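Local coordinates for DNA-3-methyladenine glycosidase II, putative (Deinococcus radiodurans, PDB 2YG9), which is a putative member of the HhH-GPD superfamily of base excision DNA repair proteins, with an all-helical fold, at residues T27-A32 with R204-R209; H35-R38 with L42-V45; T46-E51 with S215-A220; A179-V184 with E191-V196. All coordinates share one frame; numbering follows the deposited sequence.

Interaction 1. Residues T27-A32 with R204-R209; sequences TDHAGA and RSLASR
His29 lays its imidazole against Leu206 where the start of helix 30-36 meets the first turns of helix 204-219, two elements far apart in the sequence of this all-helical HhH-GPD family protein. The main interaction is CH-pi. Methyl CD1 of Leu206 sits 3.8 Å from the centroid of the His29 ring, over one face but shifted toward its rim, where CE1 and ND1 lie. A chi1 of -172°, CG anti to the backbone N, carries the fork of Leu206 toward segment 27-32, so that CD1 and CD2 each find a partner. The second branch makes the apolar contact: Leu206 CD2 rests 3.5 Å from Ala32 CB, and a methyl as small as alanine's suits so close a helix approach. Arg209 comes in beside the ring. Its NH1 lies 3.7 Å from His29 CE1, with guanidinium and ring planes 73° apart, so the two groups do not stack; NH2 of the same guanidinium is held by Pro53 O.

Hydrogen bonding works inside each segment. His29 occupies the N-cap position, and just before it Asp28 OD1 closes an Asx turn by accepting from Ala30 N at 3.0 Å. In helix 204-219, Arg204 O receives Ser208 N and is also approached by Ser208 OG, which has a second partner in Val172 O; the two Ser208 atoms, each 2.9 Å from Arg204 O, reach it from opposite faces of the carbonyl plane.

Interaction 2. Residues H35-R38 with L42-V45; sequences HLSR and LAQV. With NI (nickel (II) ion), chain F.
Leu36 and Leu42 meet at the tight connection between two consecutive helices, 30-36 and 40-49, of this all-helical protein. Their side chains approach at a slant. The CD1 branch of Leu42 faces both CB and CD2 of Leu36, 3.8 Å from CD2, while Leu42 CB rests 3.5 Å from Leu36 O. Both leucines are buried, and both also touch Ala207 and Trp200, so branched apolar chains suit this inner side of the turn.

On the more exposed side the residues are small. Ala43 CB lies 3.3 Å from Ser37 O and more loosely beside Ser37 CB. The CA atoms of Ser37 and Ala43 are 3.9 Å apart, and small side chains fit so close an approach. Ser37 OG is bound to Val33 O of helix 30-36.

His35 is directed elsewhere. With CG anti to the backbone N (chi1 174°), its ring swings off the helix, stands edge-to-face with Tyr203 and has its two nitrogens engaged differently: NE2 is bonded to Arg199 O, leaving ND1 to coordinate the nickel ion. Four waters share that metal, the nearest of them, water 1, at 2.2 Å from nickel, and His35 ND1 binds it at 2.5 Å.

Interaction 3. Residues T46-E51 with S215-A220; sequences TSLCGE and SARMQA
Arg217 crosses the end of helix 40-49 at a slant, its flat head over Leu48 and its aliphatic stem beside Cys49. Methyl CD1 of Leu48 lies 3.8 Å above the guanidinium plane, toward the NH2 rim rather than over the middle, and Leu48 CB lies over the same group, 3.8 Å from Arg217 NE. Lower on the chain, Arg217 CD is 3.7 Å from the backbone Leu48 O. Cys49 comes in differently: its SG sits at the edge of the guanidinium, near the plane, and is 4.0 Å from Arg217 CD. These are van der Waals contacts, for which a long arginine is well suited at a surface, since its methylene stem and flat face can cover a leucine while its charged end keeps polar partners.

The torsions of Arg217 set up this cover. CG is anti to the backbone N (chi1 -169°), which sends the chain across to the other helix, and a bend at chi3 of 68° folds the guanidinium over Leu48. The contact thus joins the last turns of two helices of this all-helical HhH-GPD family protein, 40-49 and 204-219, near the C-terminus of the chain: Ala223 O takes a hydrogen bond from Arg217 NH1, and Leu225 packs on Leu48.

Farther out, Cys49 leans on Tyr210, Ala213 and Asn214 of helix 204-219. Gly50 ends the helix behind it with a positive phi of 78°, which glycine adopts readily. Its N still bonds to Thr46 O at 2.8 Å, while its own carbonyl O pairs with Tyr210 OH.

Interaction 4. Residues A179-V184 with E191-V196; sequences ALRQGV and EDWRDV
Arg181 and Trp193 form a cation-pi stack between helix 178-187 and the first turn of helix 193-200, two helices consecutive in the HhH-GPD family region. The guanidinium lies on the five-membered ring, its CZ 3.9 Å from that ring's centroid and the two planes only 25° apart. Arg181 NH2 is nearest, 3.5 Å from Trp193 CD1. Bends at chi2 and chi3 curl the arginine onto the indole, and a bond from NH1 to Ser175 O helps fix its rotation. Across the indole, Arg194 CG lies 3.7 Å above the opposite face, so a broad aromatic is sandwiched between two arginine chains.

The apolar part lies closer to the core. Val184 CG1 is 4.0 Å from Trp193 CB and 4.2 Å from Val196 CG1, so that the two valines, compact and beta-branched, touch between the helices; Val184 also packs on Leu211 of helix 204-219.

Hydrogen bonding secures the start of the second helix. Asp192, an acidic residue well suited to the N-cap position, accepts from Arg194 N through OD1 at 3.0 Å, the donor standing 49° out of the carboxylate plane.

Helix 204-219 ties the set together: its beginning packs in interaction 1 and its end in interaction 3. Interactions 1 and 2 share helix 30-36 and touch where Leu36 CD1 lies 3.7 Å from Ala207 N; interactions 2 and 3 share helix 40-49. Interaction 4 reaches the same long helix through Leu180, whose CD2 meets Ser208 O. Chemistry follows depth. Interaction 1 is the buried one, methyls on an imidazole and an alanine, whereas interaction 3, at the surface, rests on a single arginine laid over a leucine. Interactions 2 and 4 are intermediate: each has an apolar inner side, but interaction 4 adds a cation-pi stack and interaction 2 borders a histidine-bound nickel.

Interaction 1. Residues T27-A32 with R204-R209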
loop_
_atom_site.group_PDB
_atom_site.type_symbol
_atom_site.label_atom_id
_atom_site.label_comp_id
_atom_site.label_asym_id
_atom_site.label_seq_id
_atom_site.Cartn_x
_atom_site.Cartn_y
_atom_site.Cartn_z
ATOM N N THR A 27 -9.672 6.023 12.523
ATOM C CA THR A 27 -9.779 7.463 12.552
ATOM C C THR A 27 -8.844 8.050 13.625
ATOM O O THR A 27 -8.539 9.234 13.611
ATOM C CB THR A 27 -11.263 7.924 12.755
ATOM O OG1 THR A 27 -11.764 7.367 13.966
ATOM C CG2 THR A 27 -12.141 7.437 11.614
ATOM N N ASP A 28 -8.410 7.180 14.532
ATOM C CA ASP A 28 -7.378 7.491 15.514
ATOM C C ASP A 28 -6.704 6.158 15.870
ATOM O O ASP A 28 -7.280 5.098 15.657
ATOM C CB ASP A 28 -7.981 8.160 16.762
ATOM C CG ASP A 28 -8.707 7.178 17.663
ATOM O OD1 ASP A 28 -8.046 6.538 18.510
ATOM O OD2 ASP A 28 -9.944 7.061 17.538
ATOM N N HIS A 29 -5.478 6.226 16.383
ATOM C CA HIS A 29 -4.667 5.036 16.704
ATOM C C HIS A 29 -4.628 4.567 18.176
ATOM O O HIS A 29 -3.854 3.682 18.505
ATOM C CB HIS A 29 -3.218 5.283 16.285
ATOM C CG HIS A 29 -3.034 5.427 14.810
ATOM N ND1 HIS A 29 -1.872 5.925 14.250
ATOM C CD2 HIS A 29 -3.871 5.163 13.780
ATOM C CE1 HIS A 29 -2.004 5.960 12.935
ATOM N NE2 HIS A 29 -3.211 5.511 12.623
ATOM N N ALA A 30 -5.439 5.134 19.063
ATOM C CA ALA A 30 -5.352 4.789 20.490
ATOM C C ALA A 30 -5.691 3.328 20.762
ATOM O O ALA A 30 -4.915 2.579 21.398
ATOM C CB ALA A 30 -6.280 5.771 21.366
ATOM N N GLY A 31 -6.850 2.921 20.279
ATOM C CA GLY A 31 -7.285 1.521 20.352
ATOM C C GLY A 31 -6.302 0.540 19.745
ATOM O O GLY A 31 -5.951 -0.451 20.372
ATOM N N ALA A 32 -5.859 0.830 18.532
ATOM C CA ALA A 32 -4.815 0.082 17.840
ATOM C C ALA A 32 -3.518 -0.055 18.648
ATOM O O ALA A 32 -3.046 -1.156 18.876
ATOM C CB ALA A 32 -4.522 0.729 16.438
ATOM N N ARG A 204 -3.181 -5.093 11.851
ATOM C CA ARG A 204 -1.930 -5.517 11.191
ATOM C C ARG A 204 -1.308 -4.424 10.345
ATOM O O ARG A 204 -0.091 -4.413 10.162
ATOM C CB ARG A 204 -2.174 -6.799 10.413
ATOM C CG ARG A 204 -2.010 -7.995 11.313
ATOM C CD ARG A 204 -2.378 -9.276 10.644
ATOM N NE ARG A 204 -3.811 -9.390 10.334
ATOM C CZ ARG A 204 -4.347 -10.491 9.833
ATOM N NH1 ARG A 204 -3.577 -11.538 9.598
ATOM N NH2 ARG A 204 -5.647 -10.557 9.579
ATOM N N SER A 205 -2.130 -3.486 9.840
ATOM C CA SER A 205 -1.604 -2.367 9.039
ATOM C C SER A 205 -0.742 -1.449 9.893
ATOM O O SER A 205 0.363 -1.143 9.516
ATOM C CB SER A 205 -2.720 -1.528 8.369
ATOM O OG SER A 205 -3.406 -2.293 7.400
ATOM N N LEU A 206 -1.236 -1.012 11.045
ATOM C CA LEU A 206 -0.431 -0.144 11.901
ATOM C C LEU A 206 0.780 -0.875 12.474
ATOM O O LEU A 206 1.851 -0.266 12.582
ATOM C CB LEU A 206 -1.281 0.523 13.019
ATOM C CG LEU A 206 -0.619 1.598 13.885
ATOM C CD1 LEU A 206 -0.214 2.838 13.049
ATOM C CD2 LEU A 206 -1.534 1.988 15.085
ATOM N N ALA A 207 0.621 -2.149 12.825
ATOM C CA ALA A 207 1.766 -2.970 13.268
ATOM C C ALA A 207 2.816 -2.954 12.160
ATOM O O ALA A 207 3.948 -2.714 12.421
ATOM C CB ALA A 207 1.354 -4.381 13.536
ATOM N N SER A 208 2.400 -3.231 10.919
ATOM C CA SER A 208 3.293 -3.170 9.756
ATOM C C SER A 208 4.019 -1.801 9.677
ATOM O O SER A 208 5.236 -1.738 9.523
ATOM C CB SER A 208 2.499 -3.440 8.482
ATOM O OG SER A 208 2.114 -4.790 8.375
ATOM N N ARG A 209 3.266 -0.712 9.800
ATOM C CA ARG A 209 3.851 0.623 9.760
ATOM C C ARG A 209 4.865 0.860 10.891
ATOM O O ARG A 209 5.912 1.518 10.678
ATOM C CB ARG A 209 2.744 1.679 9.761
ATOM C CG ARG A 209 1.928 1.673 8.458
ATOM C CD ARG A 209 0.792 2.693 8.530
ATOM N NE ARG A 209 1.320 4.059 8.672
ATOM C CZ ARG A 209 0.667 5.105 9.199
ATOM N NH1 ARG A 209 -0.539 4.975 9.725
ATOM N NH2 ARG A 209 1.268 6.279 9.257
#

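Interaction 2. Residues H35-R38 with L42-V45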
loop_
_atom_site.group_PDB
_atom_site.type_symbol
_atom_site.label_atom_id
_atom_site.label_comp_id
_atom_site.label_asym_id
_atom_site.label_seq_id
_atom_site.Cartn_x
_atom_site.Cartn_y
_atom_site.Cartn_z
ATOM N N HIS A 35 -3.999 -2.289 21.708
ATOM C CA HIS A 35 -4.066 -3.681 21.318
ATOM C C HIS A 35 -2.670 -4.222 21.002
ATOM O O HIS A 35 -2.271 -5.233 21.566
ATOM C CB HIS A 35 -5.040 -3.884 20.153
ATOM C CG HIS A 35 -5.035 -5.278 19.618
ATOM N ND1 HIS A 35 -5.966 -6.227 19.989
ATOM C CD2 HIS A 35 -4.185 -5.897 18.765
ATOM C CE1 HIS A 35 -5.694 -7.365 19.368
ATOM N NE2 HIS A 35 -4.599 -7.196 18.643
ATOM N N LEU A 36 -1.928 -3.528 20.133
ATOM C CA LEU A 36 -0.604 -3.937 19.701
ATOM C C LEU A 36 0.368 -4.036 20.879
ATOM O O LEU A 36 1.141 -4.973 20.982
ATOM C CB LEU A 36 -0.084 -2.959 18.640
ATOM C CG LEU A 36 -0.892 -2.951 17.317
ATOM C CD1 LEU A 36 -0.353 -1.795 16.376
ATOM C CD2 LEU A 36 -0.881 -4.355 16.603
ATOM N N SER A 37 0.241 -3.081 21.799
ATOM C CA SER A 37 1.060 -3.006 22.986
ATOM C C SER A 37 0.887 -4.183 23.921
ATOM O O SER A 37 1.675 -4.323 24.819
ATOM C CB SER A 37 0.770 -1.720 23.752
ATOM O OG SER A 37 1.320 -0.648 23.037
ATOM N N ARG A 38 -0.142 -5.009 23.719
ATOM C CA ARG A 38 -0.237 -6.237 24.468
ATOM C C ARG A 38 0.897 -7.221 24.149
ATOM O O ARG A 38 1.156 -8.146 24.904
ATOM C CB ARG A 38 -1.584 -6.894 24.226
ATOM C CG ARG A 38 -2.695 -6.063 24.814
ATOM C CD ARG A 38 -3.970 -6.621 24.454
ATOM N NE ARG A 38 -4.135 -7.870 25.166
ATOM C CZ ARG A 38 -5.304 -8.431 25.468
ATOM N NH1 ARG A 38 -6.454 -7.861 25.105
ATOM N NH2 ARG A 38 -5.297 -9.591 26.124
ATOM N N LEU A 42 5.929 -4.942 20.503
ATOM C CA LEU A 42 5.302 -3.760 19.938
ATOM C C LEU A 42 5.045 -2.682 20.998
ATOM O O LEU A 42 5.094 -1.495 20.678
ATOM C CB LEU A 42 4.027 -4.107 19.153
ATOM C CG LEU A 42 4.185 -4.884 17.838
ATOM C CD1 LEU A 42 2.874 -4.782 17.018
ATOM C CD2 LEU A 42 5.397 -4.375 17.004
ATOM N N ALA A 43 4.857 -3.059 22.264
ATOM C CA ALA A 43 4.815 -2.041 23.310
ATOM C C ALA A 43 6.087 -1.210 23.310
ATOM O O ALA A 43 6.005 0.007 23.391
ATOM C CB ALA A 43 4.571 -2.664 24.697
ATOM N N GLN A 44 7.235 -1.864 23.185
ATOM C CA GLN A 44 8.544 -1.201 23.102
ATOM C C GLN A 44 8.724 -0.460 21.763
ATOM O O GLN A 44 9.129 0.686 21.730
ATOM C CB GLN A 44 9.693 -2.220 23.228
ATOM C CG GLN A 44 10.246 -2.470 24.644
ATOM C CD GLN A 44 11.802 -2.666 24.691
ATOM O OE1 GLN A 44 12.602 -1.686 24.542
ATOM N NE2 GLN A 44 12.226 -3.898 24.993
ATOM N N VAL A 45 8.422 -1.134 20.660
ATOM C CA VAL A 45 8.573 -0.514 19.335
ATOM C C VAL A 45 7.705 0.746 19.209
ATOM O O VAL A 45 8.178 1.743 18.724
ATOM C CB VAL A 45 8.288 -1.501 18.203
ATOM C CG1 VAL A 45 7.988 -0.755 16.879
ATOM C CG2 VAL A 45 9.459 -2.501 18.046
HETATM NI NI NI F . -8.250 -5.619 20.784
HETATM O O HOH W 1 -9.600 -6.699 19.389
HETATM O O HOH W 2 -8.990 -3.352 20.184
HETATM O O HOH W 3 -7.104 -5.119 22.834
HETATM O O HOH W 4 -9.776 -5.827 22.737
#

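Interaction 3. Residues T46-E51 with S215-A220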
loop_
_atom_site.group_PDB
_atom_site.type_symbol
_atom_site.label_atom_id
_atom_site.label_comp_id
_atom_site.label_asym_id
_atom_site.label_seq_id
_atom_site.Cartn_x
_atom_site.Cartn_y
_atom_site.Cartn_z
ATOM N N THR A 46 6.458 0.697 19.663
ATOM C CA THR A 46 5.552 1.846 19.575
ATOM C C THR A 46 6.056 3.021 20.454
ATOM O O THR A 46 6.006 4.174 20.011
ATOM C CB THR A 46 4.048 1.506 19.922
ATOM O OG1 THR A 46 3.949 0.935 21.238
ATOM C CG2 THR A 46 3.395 0.533 18.888
ATOM N N SER A 47 6.550 2.754 21.664
ATOM C CA SER A 47 7.110 3.864 22.480
ATOM C C SER A 47 8.396 4.415 21.887
ATOM O O SER A 47 8.582 5.637 21.897
ATOM C CB SER A 47 7.264 3.535 23.955
ATOM O OG SER A 47 8.195 2.517 24.136
ATOM N N LEU A 48 9.250 3.562 21.324
ATOM C CA LEU A 48 10.496 4.027 20.712
ATOM C C LEU A 48 10.242 4.842 19.444
ATOM O O LEU A 48 11.012 5.769 19.127
ATOM C CB LEU A 48 11.483 2.882 20.418
ATOM C CG LEU A 48 12.208 2.290 21.649
ATOM C CD1 LEU A 48 12.819 0.943 21.351
ATOM C CD2 LEU A 48 13.245 3.273 22.196
ATOM N N CYS A 49 9.198 4.476 18.692
ATOM C CA CYS A 49 8.967 5.115 17.390
ATOM C C CYS A 49 8.011 6.296 17.525
ATOM O O CYS A 49 8.025 7.194 16.693
ATOM C CB CYS A 49 8.488 4.102 16.344
ATOM S SG CYS A 49 9.708 2.867 15.920
ATOM N N GLY A 50 7.211 6.311 18.585
ATOM C CA GLY A 50 6.258 7.383 18.800
ATOM C C GLY A 50 5.000 7.260 17.941
ATOM O O GLY A 50 4.619 6.169 17.475
ATOM N N GLU A 51 4.341 8.395 17.746
ATOM C CA GLU A 51 3.075 8.425 17.026
ATOM C C GLU A 51 3.285 8.474 15.524
ATOM O O GLU A 51 4.209 9.102 15.037
ATOM C CB GLU A 51 2.235 9.618 17.468
ATOM C CG GLU A 51 0.760 9.386 17.260
ATOM C CD GLU A 51 0.111 8.716 18.475
ATOM O OE1 GLU A 51 0.185 9.380 19.554
ATOM O OE2 GLU A 51 -0.478 7.580 18.353
ATOM N N SER A 215 12.534 0.019 11.586
ATOM C CA SER A 215 13.669 -0.222 10.720
ATOM C C SER A 215 14.380 1.101 10.414
ATOM O O SER A 215 15.582 1.170 10.439
ATOM C CB SER A 215 13.234 -0.897 9.422
ATOM O OG SER A 215 14.319 -0.932 8.502
ATOM N N ALA A 216 13.602 2.113 10.078
ATOM C CA ALA A 216 14.071 3.483 9.858
ATOM C C ALA A 216 14.799 4.034 11.097
ATOM O O ALA A 216 15.895 4.608 10.998
ATOM C CB ALA A 216 12.832 4.377 9.460
ATOM N N ARG A 217 14.237 3.766 12.273
ATOM C CA ARG A 217 14.844 4.113 13.554
ATOM C C ARG A 217 16.225 3.498 13.753
ATOM O O ARG A 217 17.155 4.197 14.127
ATOM C CB ARG A 217 13.906 3.753 14.699
ATOM C CG ARG A 217 14.305 4.293 16.083
ATOM C CD ARG A 217 13.376 3.748 17.120
ATOM N NE ARG A 217 13.554 2.306 17.293
ATOM C CZ ARG A 217 14.547 1.741 17.974
ATOM N NH1 ARG A 217 15.462 2.486 18.601
ATOM N NH2 ARG A 217 14.637 0.419 18.032
ATOM N N MET A 218 16.344 2.197 13.482
ATOM C CA MET A 218 17.623 1.489 13.493
ATOM C C MET A 218 18.568 2.027 12.400
ATOM O O MET A 218 19.743 2.209 12.659
ATOM C CB MET A 218 17.395 -0.022 13.288
ATOM C CG MET A 218 16.665 -0.737 14.452
ATOM S SD MET A 218 17.380 -0.399 16.079
ATOM C CE MET A 218 18.979 -1.244 16.074
ATOM N N GLN A 219 18.053 2.294 11.196
ATOM C CA GLN A 219 18.917 2.795 10.122
ATOM C C GLN A 219 19.460 4.200 10.447
ATOM O O GLN A 219 20.484 4.609 9.907
ATOM C CB GLN A 219 18.208 2.733 8.768
ATOM C CG GLN A 219 18.085 1.287 8.248
ATOM C CD GLN A 219 17.297 1.175 6.955
ATOM O OE1 GLN A 219 16.197 0.649 6.929
ATOM N NE2 GLN A 219 17.881 1.648 5.870
ATOM N N ALA A 220 18.779 4.902 11.360
ATOM C CA ALA A 220 19.190 6.207 11.896
ATOM C C ALA A 220 20.119 6.113 13.106
ATOM O O ALA A 220 20.539 7.138 13.636
ATOM C CB ALA A 220 17.937 7.085 12.223
#

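Interaction 4. Residues A179-V184 with E191-V196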
loop_
_atom_site.group_PDB
_atom_site.type_symbol
_atom_site.label_atom_id
_atom_site.label_comp_id
_atom_site.label_asym_id
_atom_site.label_seq_id
_atom_site.Cartn_x
_atom_site.Cartn_y
_atom_site.Cartn_z
ATOM N N ALA A 179 11.097 -6.240 4.202
ATOM C CA ALA A 179 11.430 -5.526 5.403
ATOM C C ALA A 179 10.537 -5.938 6.578
ATOM O O ALA A 179 11.005 -6.076 7.684
ATOM C CB ALA A 179 11.390 -3.998 5.161
ATOM N N LEU A 180 9.264 -6.197 6.327
ATOM C CA LEU A 180 8.383 -6.689 7.376
ATOM C C LEU A 180 8.869 -8.081 7.849
ATOM O O LEU A 180 9.012 -8.339 9.047
ATOM C CB LEU A 180 6.952 -6.775 6.880
ATOM C CG LEU A 180 6.239 -5.463 6.573
ATOM C CD1 LEU A 180 4.838 -5.792 6.104
ATOM C CD2 LEU A 180 6.236 -4.451 7.802
ATOM N N ARG A 181 9.149 -8.967 6.907
ATOM C CA ARG A 181 9.578 -10.304 7.254
ATOM C C ARG A 181 10.934 -10.332 7.987
ATOM O O ARG A 181 11.139 -11.166 8.884
ATOM C CB ARG A 181 9.603 -11.186 5.994
ATOM C CG ARG A 181 8.215 -11.390 5.379
ATOM C CD ARG A 181 7.293 -12.229 6.267
ATOM N NE ARG A 181 7.833 -13.576 6.458
ATOM C CZ ARG A 181 7.687 -14.598 5.608
ATOM N NH1 ARG A 181 7.012 -14.484 4.479
ATOM N NH2 ARG A 181 8.248 -15.761 5.894
ATOM N N GLN A 182 11.846 -9.454 7.600
ATOM C CA GLN A 182 13.177 -9.321 8.264
ATOM C C GLN A 182 13.042 -8.813 9.683
ATOM O O GLN A 182 13.741 -9.311 10.575
ATOM C CB GLN A 182 14.109 -8.399 7.477
ATOM C CG GLN A 182 14.685 -9.086 6.210
ATOM C CD GLN A 182 15.515 -8.120 5.360
ATOM O OE1 GLN A 182 15.353 -6.879 5.419
ATOM N NE2 GLN A 182 16.398 -8.687 4.554
ATOM N N GLY A 183 12.073 -7.895 9.870
ATOM C CA GLY A 183 11.690 -7.374 11.166
ATOM C C GLY A 183 11.082 -8.412 12.097
ATOM O O GLY A 183 11.401 -8.432 13.288
ATOM N N VAL A 184 10.190 -9.256 11.571
ATOM C CA VAL A 184 9.593 -10.301 12.397
ATOM C C VAL A 184 10.637 -11.356 12.745
ATOM O O VAL A 184 10.663 -11.850 13.864
ATOM C CB VAL A 184 8.330 -10.906 11.751
ATOM C CG1 VAL A 184 7.876 -12.135 12.541
ATOM C CG2 VAL A 184 7.223 -9.815 11.593
ATOM N N GLU A 191 9.923 -17.974 16.138
ATOM C CA GLU A 191 8.486 -17.919 16.268
ATOM C C GLU A 191 7.863 -17.975 14.880
ATOM O O GLU A 191 8.450 -17.505 13.913
ATOM C CB GLU A 191 8.054 -16.647 16.994
ATOM C CG GLU A 191 8.477 -16.644 18.418
ATOM C CD GLU A 191 7.990 -15.462 19.189
ATOM O OE1 GLU A 191 6.764 -15.317 19.372
ATOM O OE2 GLU A 191 8.865 -14.702 19.655
ATOM N N ASP A 192 6.691 -18.576 14.804
ATOM C CA ASP A 192 5.939 -18.685 13.561
ATOM C C ASP A 192 5.386 -17.307 13.228
ATOM O O ASP A 192 4.604 -16.758 14.001
ATOM C CB ASP A 192 4.835 -19.720 13.766
ATOM C CG ASP A 192 3.955 -19.939 12.552
ATOM O OD1 ASP A 192 4.060 -19.207 11.551
ATOM O OD2 ASP A 192 3.119 -20.871 12.619
ATOM N N TRP A 193 5.799 -16.750 12.087
ATOM C CA TRP A 193 5.334 -15.423 11.679
ATOM C C TRP A 193 3.781 -15.362 11.559
ATOM O O TRP A 193 3.187 -14.345 11.859
ATOM C CB TRP A 193 6.047 -14.943 10.391
ATOM C CG TRP A 193 5.489 -15.544 9.089
ATOM C CD1 TRP A 193 6.000 -16.610 8.388
ATOM C CD2 TRP A 193 4.326 -15.111 8.360
ATOM N NE1 TRP A 193 5.244 -16.851 7.268
ATOM C CE2 TRP A 193 4.209 -15.953 7.223
ATOM C CE3 TRP A 193 3.385 -14.092 8.541
ATOM C CZ2 TRP A 193 3.189 -15.815 6.297
ATOM C CZ3 TRP A 193 2.355 -13.955 7.594
ATOM C CH2 TRP A 193 2.259 -14.818 6.509
ATOM N N ARG A 194 3.111 -16.432 11.141
ATOM C CA ARG A 194 1.634 -16.415 11.087
ATOM C C ARG A 194 1.007 -16.209 12.461
ATOM O O ARG A 194 -0.001 -15.501 12.578
ATOM C CB ARG A 194 1.044 -17.684 10.448
ATOM C CG ARG A 194 1.513 -17.850 9.025
ATOM C CD ARG A 194 0.852 -18.982 8.242
ATOM N NE ARG A 194 1.377 -18.946 6.877
ATOM C CZ ARG A 194 0.832 -18.266 5.846
ATOM N NH1 ARG A 194 -0.298 -17.569 5.992
ATOM N NH2 ARG A 194 1.419 -18.270 4.639
ATOM N N ASP A 195 1.613 -16.822 13.471
ATOM C CA ASP A 195 1.216 -16.658 14.858
ATOM C C ASP A 195 1.475 -15.239 15.368
ATOM O O ASP A 195 0.583 -14.575 15.862
ATOM C CB ASP A 195 1.991 -17.616 15.754
ATOM C CG ASP A 195 1.383 -18.979 15.817
ATOM O OD1 ASP A 195 0.363 -19.211 15.137
ATOM O OD2 ASP A 195 1.936 -19.811 16.587
ATOM N N VAL A 196 2.717 -14.814 15.265
ATOM C CA VAL A 196 3.085 -13.466 15.658
ATOM C C VAL A 196 2.141 -12.385 15.091
ATOM O O VAL A 196 1.586 -11.550 15.826
ATOM C CB VAL A 196 4.531 -13.202 15.252
ATOM C CG1 VAL A 196 4.862 -11.753 15.444
ATOM C CG2 VAL A 196 5.479 -14.121 16.079
#